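Local coordinates for EAL domain protein (Vibrio cholerae serotype O1, PDB 6IJ2) that degrades the cyclic dinucleotides c-di-GMP and cGAMP as an EAL-type phosphodiesterase, captured here with 5'-pGpG and calcium bound, at residues P32-R37 with P248-E253; R106-T111 with K149-Q154; A221-L226 with G236-K241. The protein carries 1 engineered substitution. One frame throughout, in Å; residues are numbered along the deposited sequence.

In the fold
Interactions 1 and 3 are neighbours where the first strand, 27-35, meets the last, 233-244, of the TIM-barrel-like EAL domain; their centres are about 9 Å apart. They are tied directly: Glu-253 OE2 probably hydrogen-bonds to Tyr-238 OH (2.6 Å), and Asn-251 N to Phe-239 O (3.0 Å). Interaction 3 also touches the bound dinucleotide, through Tyr-237, whereas the nearest atom of interaction 1 stays about 8 Å from it. The side chains of Pro-32 and Phe-239 are about 13 and 14 Å from a bound calcium ion. Interaction 2 lies across the chain's centre, about 29 and 32 Å from interactions 1 and 3 between centres; its nearest atom is about 12 Å from the nucleotide.

Interaction 1: P32-R37 with P248-E253; sequences PIVNCR and PSVNPE
Next to Val-34, whose CG2 methyl presses on Val-250, the side-chain oxygen Asn-35 OD1 is gripped by two backbone amides, those of Arg-37 and Thr-38. The bond from Arg-37 N to Asn-35 OD1 is 2.9 Å long and closes an Asx turn. Its N-H...O angle is only 133°, but the donor lies in the carbonyl plane of the amide. The turn ends strand 27-35.

Across from that strand, the side chains meet through apolar groups. Val-34 CG2 and Val-250 CG2 close to 3.5 Å, a snug fit for two methyls. In both valines CG2 stands anti to the carbonyl carbon while CG1 is anti to the backbone N; the two side chains meet at a slant. Val-250 CG2 has a second neighbour, Pro-32 CG at 3.9 Å, so this one methyl bridges two residues that face the same way from the strand. Further along, Pro-32 CD rests on Pro-248 CG at 4.1 Å.

In the TIM-barrel-like EAL fold, 27-35 is the first strand. It runs antiparallel to 41-49 and also pairs with the last strand, 233-244; the segment 248-253 follows that last strand and lies against Pro-32 and Val-34 of the first. Pro-248 O is hydrogen-bonded to Tyr-44 OH of the second strand.

Past Val-250 the tail turns into a short, weakly bonded helix at about 252-255. Asn-251 is its N-cap: Glu-253 N donates to Asn-251 OD1 over 3.0 Å, approaching from above the carbonyl plane, about 70° out of it. From that helix, Phe-254 comes back to touch both Val-34 and Cys-36.

Interaction 2: R106-T111 with K149-Q154; sequences RCIRTT and KSLGFQ
Ile-108 and Leu-151 reach out to each other tip to tip, with Ile-108 CD1 and Leu-151 CD1 3.6 Å apart, while the ring of Phe-153 comes in beside them from the same side as Leu-151. The isoleucine is stretched out: CG1 is anti to the backbone N (chi1 -161°) and CD1 continues the line (chi2 179°), which carries the terminal methyl as far across as the chain allows. That methyl also meets Phe-153, at 3.4 Å from CE2, a tight approach that strikes the ring obliquely. The branch methyl is used too, for Ile-108 CG2 lies 3.8 Å from Leu-151 CD1, so Leu-151 CD1 sits against both methyls of the isoleucine.

Thr-111, three residues on and already in helix 109-117, takes the far end of the ring. Its CG2 sits 3.8 Å from Phe-153 CZ, again at a slant. With CG2 anti to the backbone N, the methyl faces the phenyl group and the hydroxyl is turned elsewhere, to a hydrogen bond between Thr-111 OG1 and Arg-76 NH1 of helix 68-85.

Between Leu-151 and Phe-153, both directed at Ile-108, Gly-152 closes helix 139-151 in a Schellman motif with positive phi (111°), a value that glycine takes readily.

Around the contact, Phe-153 packs edge-to-face on Phe-127 of strand 125-129, Ile-108 also touches Tyr-147 and Tyr-148 of helix 139-151, and Gln-154 then pairs through its backbone with strand 125-129. The contact thus joins the start of helix 109-117 to the turn by which helix 139-151 passes into strand 154-160.

Interaction 3: A221-L226 with G236-K241; sequences AEFAWL and GYYFAK. With nucleotides of chain B.
Phe-223 leaves helix 220-229 with its CB 4.1 Å from Tyr-238 CE2. Further out, its ring atom CD1 comes to 3.9 Å from Phe-239 CZ, arriving at the edge of that second ring, near its plane; the two side chains cross at about a right angle. Phe-223 also touches Met-234, Cys-36 and the ring of His-220. Tyr-238 touches both phenylalanines: its CD2 also lies over the centre of one face of Phe-239. Its hydroxyl goes to Glu-253 OE2.

Helix and segment belong to one beta-alpha-beta unit of the EAL barrel, strand 211-214, helix 220-229, strand 233-244, and the last strand is interrupted here by a tight turn. Gly-236 O accepts from both Phe-239 N and Ala-240 N, which holds that turn.

The same turn presents Tyr-237 to the product. Tyr-237 N donates to O6 of G1 of chain B over 2.8 Å, almost perfectly straight at 178°. The guanine lies over one face of the Tyr-237 ring, and the side chain can be followed along it: CB is 3.5 Å from O6 of G1, CG meets O6 at 3.3 Å, CE1 meets C5 at 3.4 Å, CZ comes next to C4 and N3, and the terminal OH is 3.7 Å from N3.

Interaction 1: P32-R37 with P248-E253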
loop_
_atom_site.group_PDB
_atom_site.type_symbol
_atom_site.label_atom_id
_atom_site.label_comp_id
_atom_site.label_asym_id
_atom_site.label_seq_id
_atom_site.Cartn_x
_atom_site.Cartn_y
_atom_site.Cartn_z
ATOM N N PRO A 32 24.764 4.136 6.603
ATOM C CA PRO A 32 24.763 5.461 5.966
ATOM C C PRO A 32 23.738 5.601 4.844
ATOM O O PRO A 32 23.401 4.649 4.131
ATOM C CB PRO A 32 26.193 5.598 5.423
ATOM C CG PRO A 32 26.664 4.209 5.236
ATOM C CD PRO A 32 26.006 3.392 6.333
ATOM N N ILE A 33 23.224 6.822 4.727
ATOM C CA ILE A 33 22.414 7.275 3.606
ATOM C C ILE A 33 23.303 8.208 2.803
ATOM O O ILE A 33 23.860 9.151 3.367
ATOM C CB ILE A 33 21.151 8.001 4.103
ATOM C CG1 ILE A 33 20.281 7.041 4.927
ATOM C CG2 ILE A 33 20.355 8.604 2.943
ATOM C CD1 ILE A 33 19.199 7.753 5.749
ATOM N N VAL A 34 23.445 7.948 1.507
ATOM C CA VAL A 34 24.427 8.638 0.673
ATOM C C VAL A 34 23.686 9.569 -0.267
ATOM O O VAL A 34 22.670 9.178 -0.849
ATOM C CB VAL A 34 25.282 7.634 -0.120
ATOM C CG1 VAL A 34 26.270 8.357 -1.013
ATOM C CG2 VAL A 34 26.008 6.691 0.815
ATOM N N ASN A 35 24.173 10.808 -0.395
ATOM C CA ASN A 35 23.740 11.685 -1.478
ATOM C C ASN A 35 24.601 11.363 -2.692
ATOM O O ASN A 35 25.790 11.700 -2.717
ATOM C CB ASN A 35 23.875 13.153 -1.083
ATOM C CG ASN A 35 23.339 14.081 -2.139
ATOM O OD1 ASN A 35 23.677 13.959 -3.318
ATOM N ND2 ASN A 35 22.478 14.996 -1.733
ATOM N N CYS A 36 24.006 10.708 -3.695
ATOM C CA CYS A 36 24.753 10.211 -4.847
ATOM C C CYS A 36 25.191 11.314 -5.799
ATOM O O CYS A 36 26.051 11.068 -6.649
ATOM C CB CYS A 36 23.914 9.173 -5.597
ATOM S SG CYS A 36 23.730 7.692 -4.595
ATOM N N ARG A 37 24.630 12.509 -5.678
ATOM C CA ARG A 37 25.078 13.611 -6.514
ATOM C C ARG A 37 26.340 14.256 -5.942
ATOM O O ARG A 37 27.328 14.437 -6.658
ATOM C CB ARG A 37 23.969 14.646 -6.650
ATOM C CG ARG A 37 24.128 15.531 -7.867
ATOM C CD ARG A 37 23.187 16.704 -7.794
ATOM N NE ARG A 37 23.692 17.697 -6.859
ATOM C CZ ARG A 37 23.105 18.023 -5.714
ATOM N NH1 ARG A 37 21.970 17.450 -5.353
ATOM N NH2 ARG A 37 23.653 18.939 -4.939
ATOM N N PRO A 248 29.866 3.471 9.506
ATOM C CA PRO A 248 30.628 2.854 8.413
ATOM C C PRO A 248 31.010 3.859 7.341
ATOM O O PRO A 248 30.299 4.835 7.087
ATOM C CB PRO A 248 29.661 1.801 7.851
ATOM C CG PRO A 248 28.662 1.569 8.921
ATOM C CD PRO A 248 28.550 2.836 9.705
ATOM N N SER A 249 32.153 3.601 6.709
ATOM C CA SER A 249 32.576 4.337 5.528
ATOM C C SER A 249 31.867 3.786 4.298
ATOM O O SER A 249 31.493 2.612 4.250
ATOM C CB SER A 249 34.088 4.229 5.343
ATOM O OG SER A 249 34.469 2.869 5.208
ATOM N N VAL A 250 31.705 4.639 3.296
ATOM C CA VAL A 250 30.999 4.286 2.071
ATOM C C VAL A 250 31.985 3.788 1.025
ATOM O O VAL A 250 33.089 4.326 0.872
ATOM C CB VAL A 250 30.185 5.485 1.554
ATOM C CG1 VAL A 250 29.769 5.282 0.104
ATOM C CG2 VAL A 250 28.966 5.668 2.422
ATOM N N ASN A 251 31.577 2.724 0.324
ATOM C CA ASN A 251 32.179 2.107 -0.853
ATOM C C ASN A 251 32.929 3.117 -1.719
ATOM O O ASN A 251 32.330 4.076 -2.221
ATOM C CB ASN A 251 31.073 1.414 -1.658
ATOM C CG ASN A 251 31.597 0.641 -2.853
ATOM O OD1 ASN A 251 32.795 0.390 -2.975
ATOM N ND2 ASN A 251 30.686 0.247 -3.741
ATOM N N PRO A 252 34.239 2.941 -1.910
ATOM C CA PRO A 252 34.963 3.828 -2.837
ATOM C C PRO A 252 34.555 3.650 -4.290
ATOM O O PRO A 252 34.681 4.599 -5.074
ATOM C CB PRO A 252 36.434 3.440 -2.621
ATOM C CG PRO A 252 36.464 2.719 -1.303
ATOM C CD PRO A 252 35.143 2.029 -1.193
ATOM N N GLU A 253 34.075 2.462 -4.672
ATOM C CA GLU A 253 33.780 2.189 -6.078
ATOM C C GLU A 253 32.659 3.081 -6.596
ATOM O O GLU A 253 32.701 3.538 -7.745
ATOM C CB GLU A 253 33.419 0.713 -6.258
ATOM C CG GLU A 253 33.310 0.244 -7.711
ATOM C CD GLU A 253 31.886 0.269 -8.247
ATOM O OE1 GLU A 253 31.619 1.023 -9.205
ATOM O OE2 GLU A 253 31.032 -0.468 -7.712
#

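Interaction 2: R106-T111 with K149-Q154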
loop_
_atom_site.group_PDB
_atom_site.type_symbol
_atom_site.label_atom_id
_atom_site.label_comp_id
_atom_site.label_asym_id
_atom_site.label_seq_id
_atom_site.Cartn_x
_atom_site.Cartn_y
_atom_site.Cartn_z
ATOM N N ARG A 106 3.269 12.746 22.980
ATOM C CA ARG A 106 3.638 13.847 23.870
ATOM C C ARG A 106 4.439 13.367 25.073
ATOM O O ARG A 106 4.772 14.167 25.963
ATOM C CB ARG A 106 2.420 14.655 24.331
ATOM C CG ARG A 106 2.415 16.087 23.796
ATOM C CD ARG A 106 1.642 16.194 22.499
ATOM N NE ARG A 106 1.358 17.576 22.127
ATOM C CZ ARG A 106 0.491 17.923 21.182
ATOM N NH1 ARG A 106 -0.176 16.987 20.521
ATOM N NH2 ARG A 106 0.287 19.202 20.899
ATOM N N CYS A 107 4.766 12.076 25.128
ATOM C CA CYS A 107 5.888 11.591 25.921
ATOM C C CYS A 107 7.231 11.835 25.221
ATOM O O CYS A 107 8.179 11.057 25.400
ATOM C CB CYS A 107 5.711 10.102 26.223
ATOM S SG CYS A 107 5.375 9.791 27.979
ATOM N N ILE A 108 7.320 12.898 24.415
ATOM C CA ILE A 108 8.498 13.168 23.613
ATOM C C ILE A 108 9.520 14.041 24.335
ATOM O O ILE A 108 10.582 14.330 23.766
ATOM C CB ILE A 108 8.077 13.835 22.290
ATOM C CG1 ILE A 108 9.157 13.735 21.207
ATOM C CG2 ILE A 108 7.676 15.273 22.539
ATOM C CD1 ILE A 108 8.710 14.361 19.912
ATOM N N ARG A 109 9.242 14.474 25.570
ATOM C CA ARG A 109 10.244 15.228 26.325
ATOM C C ARG A 109 11.495 14.393 26.594
ATOM O O ARG A 109 12.606 14.936 26.646
ATOM C CB ARG A 109 9.634 15.742 27.630
ATOM C CG ARG A 109 8.730 16.954 27.439
ATOM C CD ARG A 109 9.119 18.078 28.387
ATOM N NE ARG A 109 8.924 17.707 29.786
ATOM C CZ ARG A 109 7.796 17.905 30.460
ATOM N NH1 ARG A 109 6.755 18.472 29.864
ATOM N NH2 ARG A 109 7.707 17.534 31.730
ATOM N N THR A 110 11.341 13.076 26.744
ATOM C CA THR A 110 12.510 12.221 26.913
ATOM C C THR A 110 13.414 12.277 25.692
ATOM O O THR A 110 14.640 12.189 25.823
ATOM C CB THR A 110 12.083 10.779 27.197
ATOM O OG1 THR A 110 11.019 10.409 26.312
ATOM C CG2 THR A 110 11.614 10.629 28.629
ATOM N N THR A 111 12.829 12.443 24.503
ATOM C CA THR A 111 13.617 12.628 23.290
ATOM C C THR A 111 14.283 14.001 23.283
ATOM O O THR A 111 15.493 14.117 23.055
ATOM C CB THR A 111 12.724 12.445 22.058
ATOM O OG1 THR A 111 12.180 11.120 22.055
ATOM C CG2 THR A 111 13.501 12.673 20.762
ATOM N N LYS A 149 6.845 17.335 13.055
ATOM C CA LYS A 149 7.253 18.428 12.176
ATOM C C LYS A 149 7.234 19.761 12.914
ATOM O O LYS A 149 8.158 20.571 12.769
ATOM C CB LYS A 149 6.346 18.489 10.947
ATOM C CG LYS A 149 6.504 17.327 9.984
ATOM C CD LYS A 149 5.676 17.554 8.729
ATOM C CE LYS A 149 6.398 17.046 7.501
ATOM N NZ LYS A 149 5.917 17.732 6.268
ATOM N N SER A 150 6.197 19.995 13.728
ATOM C CA SER A 150 6.078 21.265 14.439
ATOM C C SER A 150 7.183 21.442 15.473
ATOM O O SER A 150 7.601 22.575 15.743
ATOM C CB SER A 150 4.705 21.369 15.108
ATOM O OG SER A 150 4.582 20.470 16.197
ATOM N N LEU A 151 7.665 20.348 16.060
ATOM C CA LEU A 151 8.766 20.444 17.005
ATOM C C LEU A 151 10.117 20.624 16.327
ATOM O O LEU A 151 11.095 20.931 17.017
ATOM C CB LEU A 151 8.812 19.204 17.897
ATOM C CG LEU A 151 7.624 18.988 18.830
ATOM C CD1 LEU A 151 7.907 17.839 19.777
ATOM C CD2 LEU A 151 7.308 20.254 19.600
ATOM N N GLY A 152 10.202 20.435 15.009
ATOM C CA GLY A 152 11.445 20.600 14.280
ATOM C C GLY A 152 12.051 19.323 13.736
ATOM O O GLY A 152 13.042 19.397 13.000
ATOM N N PHE A 153 11.489 18.162 14.060
ATOM C CA PHE A 153 12.006 16.899 13.546
ATOM C C PHE A 153 11.806 16.789 12.040
ATOM O O PHE A 153 10.853 17.333 11.477
ATOM C CB PHE A 153 11.310 15.719 14.231
ATOM C CG PHE A 153 11.661 15.583 15.674
ATOM C CD1 PHE A 153 12.917 15.132 16.051
ATOM C CD2 PHE A 153 10.753 15.928 16.661
ATOM C CE1 PHE A 153 13.261 15.016 17.385
ATOM C CE2 PHE A 153 11.097 15.824 18.006
ATOM C CZ PHE A 153 12.346 15.362 18.367
ATOM N N GLN A 154 12.726 16.083 11.386
ATOM C CA GLN A 154 12.481 15.599 10.039
ATOM C C GLN A 154 11.662 14.310 10.120
ATOM O O GLN A 154 11.705 13.595 11.125
ATOM C CB GLN A 154 13.802 15.358 9.304
ATOM C CG GLN A 154 14.575 16.641 8.986
ATOM C CD GLN A 154 13.901 17.459 7.896
ATOM O OE1 GLN A 154 13.712 16.984 6.777
ATOM N NE2 GLN A 154 13.519 18.683 8.227
#

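Interaction 3: A221-L226 with G236-K241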
loop_
_atom_site.group_PDB
_atom_site.type_symbol
_atom_site.label_atom_id
_atom_site.label_comp_id
_atom_site.label_asym_id
_atom_site.label_seq_id
_atom_site.Cartn_x
_atom_site.Cartn_y
_atom_site.Cartn_z
ATOM N N ALA A 221 24.411 -1.415 -10.968
ATOM C CA ALA A 221 23.424 -1.222 -12.027
ATOM C C ALA A 221 22.147 -0.592 -11.489
ATOM O O ALA A 221 21.537 0.257 -12.155
ATOM C CB ALA A 221 23.114 -2.556 -12.709
ATOM N N GLU A 222 21.711 -1.019 -10.296
ATOM C CA GLU A 222 20.568 -0.386 -9.644
ATOM C C GLU A 222 20.863 1.078 -9.342
ATOM O O GLU A 222 20.060 1.964 -9.656
ATOM C CB GLU A 222 20.221 -1.133 -8.349
ATOM C CG GLU A 222 19.576 -2.499 -8.565
ATOM C CD GLU A 222 19.584 -3.333 -7.294
ATOM O OE1 GLU A 222 20.157 -2.863 -6.296
ATOM O OE2 GLU A 222 19.031 -4.455 -7.294
ATOM N N PHE A 223 22.016 1.343 -8.720
ATOM C CA PHE A 223 22.396 2.710 -8.369
ATOM C C PHE A 223 22.393 3.607 -9.597
ATOM O O PHE A 223 21.857 4.723 -9.565
ATOM C CB PHE A 223 23.777 2.710 -7.701
ATOM C CG PHE A 223 24.616 3.931 -8.006
ATOM C CD1 PHE A 223 24.470 5.088 -7.263
ATOM C CD2 PHE A 223 25.568 3.910 -9.016
ATOM C CE1 PHE A 223 25.257 6.209 -7.525
ATOM C CE2 PHE A 223 26.347 5.022 -9.283
ATOM C CZ PHE A 223 26.186 6.173 -8.541
ATOM N N ALA A 224 22.965 3.120 -10.702
ATOM C CA ALA A 224 23.137 3.985 -11.866
ATOM C C ALA A 224 21.797 4.295 -12.517
ATOM O O ALA A 224 21.577 5.418 -13.001
ATOM C CB ALA A 224 24.085 3.336 -12.879
ATOM N N TRP A 225 20.896 3.312 -12.553
ATOM C CA TRP A 225 19.565 3.569 -13.081
ATOM C C TRP A 225 18.844 4.595 -12.216
ATOM O O TRP A 225 18.262 5.561 -12.729
ATOM C CB TRP A 225 18.765 2.255 -13.185
ATOM C CG TRP A 225 17.553 2.459 -13.999
ATOM C CD1 TRP A 225 17.412 2.214 -15.348
ATOM C CD2 TRP A 225 16.309 3.006 -13.562
ATOM N NE1 TRP A 225 16.178 2.588 -15.758
ATOM C CE2 TRP A 225 15.469 3.070 -14.689
ATOM C CE3 TRP A 225 15.820 3.449 -12.327
ATOM C CZ2 TRP A 225 14.162 3.555 -14.624
ATOM C CZ3 TRP A 225 14.520 3.934 -12.262
ATOM C CH2 TRP A 225 13.708 3.982 -13.403
ATOM N N LEU A 226 18.896 4.412 -10.891
ATOM C CA LEU A 226 18.188 5.307 -9.978
ATOM C C LEU A 226 18.758 6.721 -10.033
ATOM O O LEU A 226 18.006 7.703 -9.989
ATOM C CB LEU A 226 18.266 4.751 -8.554
ATOM C CG LEU A 226 17.473 3.453 -8.379
ATOM C CD1 LEU A 226 17.944 2.760 -7.110
ATOM C CD2 LEU A 226 15.988 3.774 -8.330
ATOM N N GLY A 236 21.852 1.238 1.198
ATOM C CA GLY A 236 21.888 -0.168 0.842
ATOM C C GLY A 236 23.273 -0.767 0.984
ATOM O O GLY A 236 24.281 -0.072 1.097
ATOM N N TYR A 237 23.295 -2.107 0.952
ATOM C CA TYR A 237 24.548 -2.851 1.057
ATOM C C TYR A 237 25.563 -2.420 0.006
ATOM O O TYR A 237 26.771 -2.500 0.249
ATOM C CB TYR A 237 24.283 -4.351 0.930
ATOM C CG TYR A 237 23.566 -4.987 2.109
ATOM C CD1 TYR A 237 23.345 -4.284 3.294
ATOM C CD2 TYR A 237 23.125 -6.296 2.039
ATOM C CE1 TYR A 237 22.694 -4.874 4.368
ATOM C CE2 TYR A 237 22.466 -6.895 3.101
ATOM C CZ TYR A 237 22.257 -6.182 4.265
ATOM O OH TYR A 237 21.608 -6.784 5.325
ATOM N N TYR A 238 25.102 -1.984 -1.171
ATOM C CA TYR A 238 26.046 -1.518 -2.183
ATOM C C TYR A 238 26.922 -0.394 -1.648
ATOM O O TYR A 238 28.100 -0.297 -2.013
ATOM C CB TYR A 238 25.307 -1.050 -3.434
ATOM C CG TYR A 238 26.246 -0.504 -4.486
ATOM C CD1 TYR A 238 27.168 -1.329 -5.113
ATOM C CD2 TYR A 238 26.221 0.842 -4.837
ATOM C CE1 TYR A 238 28.049 -0.832 -6.063
ATOM C CE2 TYR A 238 27.101 1.352 -5.794
ATOM C CZ TYR A 238 28.003 0.503 -6.405
ATOM O OH TYR A 238 28.871 0.990 -7.352
ATOM N N PHE A 239 26.377 0.446 -0.769
ATOM C CA PHE A 239 27.146 1.541 -0.181
ATOM C C PHE A 239 27.859 1.111 1.096
ATOM O O PHE A 239 29.075 1.295 1.228
ATOM C CB PHE A 239 26.224 2.734 0.084
ATOM C CG PHE A 239 25.517 3.214 -1.145
ATOM C CD1 PHE A 239 26.182 3.987 -2.085
ATOM C CD2 PHE A 239 24.199 2.850 -1.390
ATOM C CE1 PHE A 239 25.534 4.413 -3.245
ATOM C CE2 PHE A 239 23.552 3.272 -2.547
ATOM C CZ PHE A 239 24.217 4.055 -3.471
ATOM N N ALA A 240 27.122 0.525 2.034
ATOM C CA ALA A 240 27.720 0.014 3.256
ATOM C C ALA A 240 26.660 -0.724 4.044
ATOM O O ALA A 240 25.534 -0.238 4.179
ATOM C CB ALA A 240 28.306 1.142 4.118
ATOM N N LYS A 241 27.037 -1.886 4.568
ATOM C CA LYS A 241 26.217 -2.580 5.538
ATOM C C LYS A 241 26.152 -1.777 6.836
ATOM O O LYS A 241 27.020 -0.943 7.099
ATOM C CB LYS A 241 26.792 -3.967 5.816
ATOM C CG LYS A 241 27.003 -4.835 4.581
ATOM C CD LYS A 241 27.754 -6.106 4.964
ATOM C CE LYS A 241 28.214 -6.891 3.748
ATOM N NZ LYS A 241 29.032 -8.076 4.151
ATOM O OP3 G B 1 13.047 -0.473 6.025
ATOM P P G B 1 13.192 -1.149 7.287
ATOM O OP1 G B 1 13.611 -0.246 8.314
ATOM O OP2 G B 1 11.969 -1.854 7.485
ATOM O "O5'" G B 1 14.309 -2.213 6.982
ATOM C "C5'" G B 1 15.643 -2.055 7.453
ATOM C "C4'" G B 1 16.395 -3.356 7.309
ATOM O "O4'" G B 1 16.936 -3.450 5.977
ATOM C "C3'" G B 1 17.583 -3.564 8.255
ATOM O "O3'" G B 1 17.581 -4.831 8.880
ATOM C "C2'" G B 1 18.786 -3.486 7.326
ATOM O "O2'" G B 1 19.877 -4.287 7.669
ATOM C "C1'" G B 1 18.200 -4.029 6.034
ATOM N N9 G B 1 18.948 -3.621 4.854
ATOM C C8 G B 1 19.590 -2.425 4.656
ATOM N N7 G B 1 20.168 -2.342 3.493
ATOM C C5 G B 1 19.881 -3.551 2.882
ATOM C C6 G B 1 20.236 -4.039 1.600
ATOM O O6 G B 1 20.903 -3.492 0.733
ATOM N N1 G B 1 19.748 -5.320 1.386
ATOM C C2 G B 1 19.001 -6.032 2.286
ATOM N N2 G B 1 18.607 -7.239 1.889
ATOM N N3 G B 1 18.650 -5.584 3.476
ATOM C C4 G B 1 19.119 -4.345 3.707
#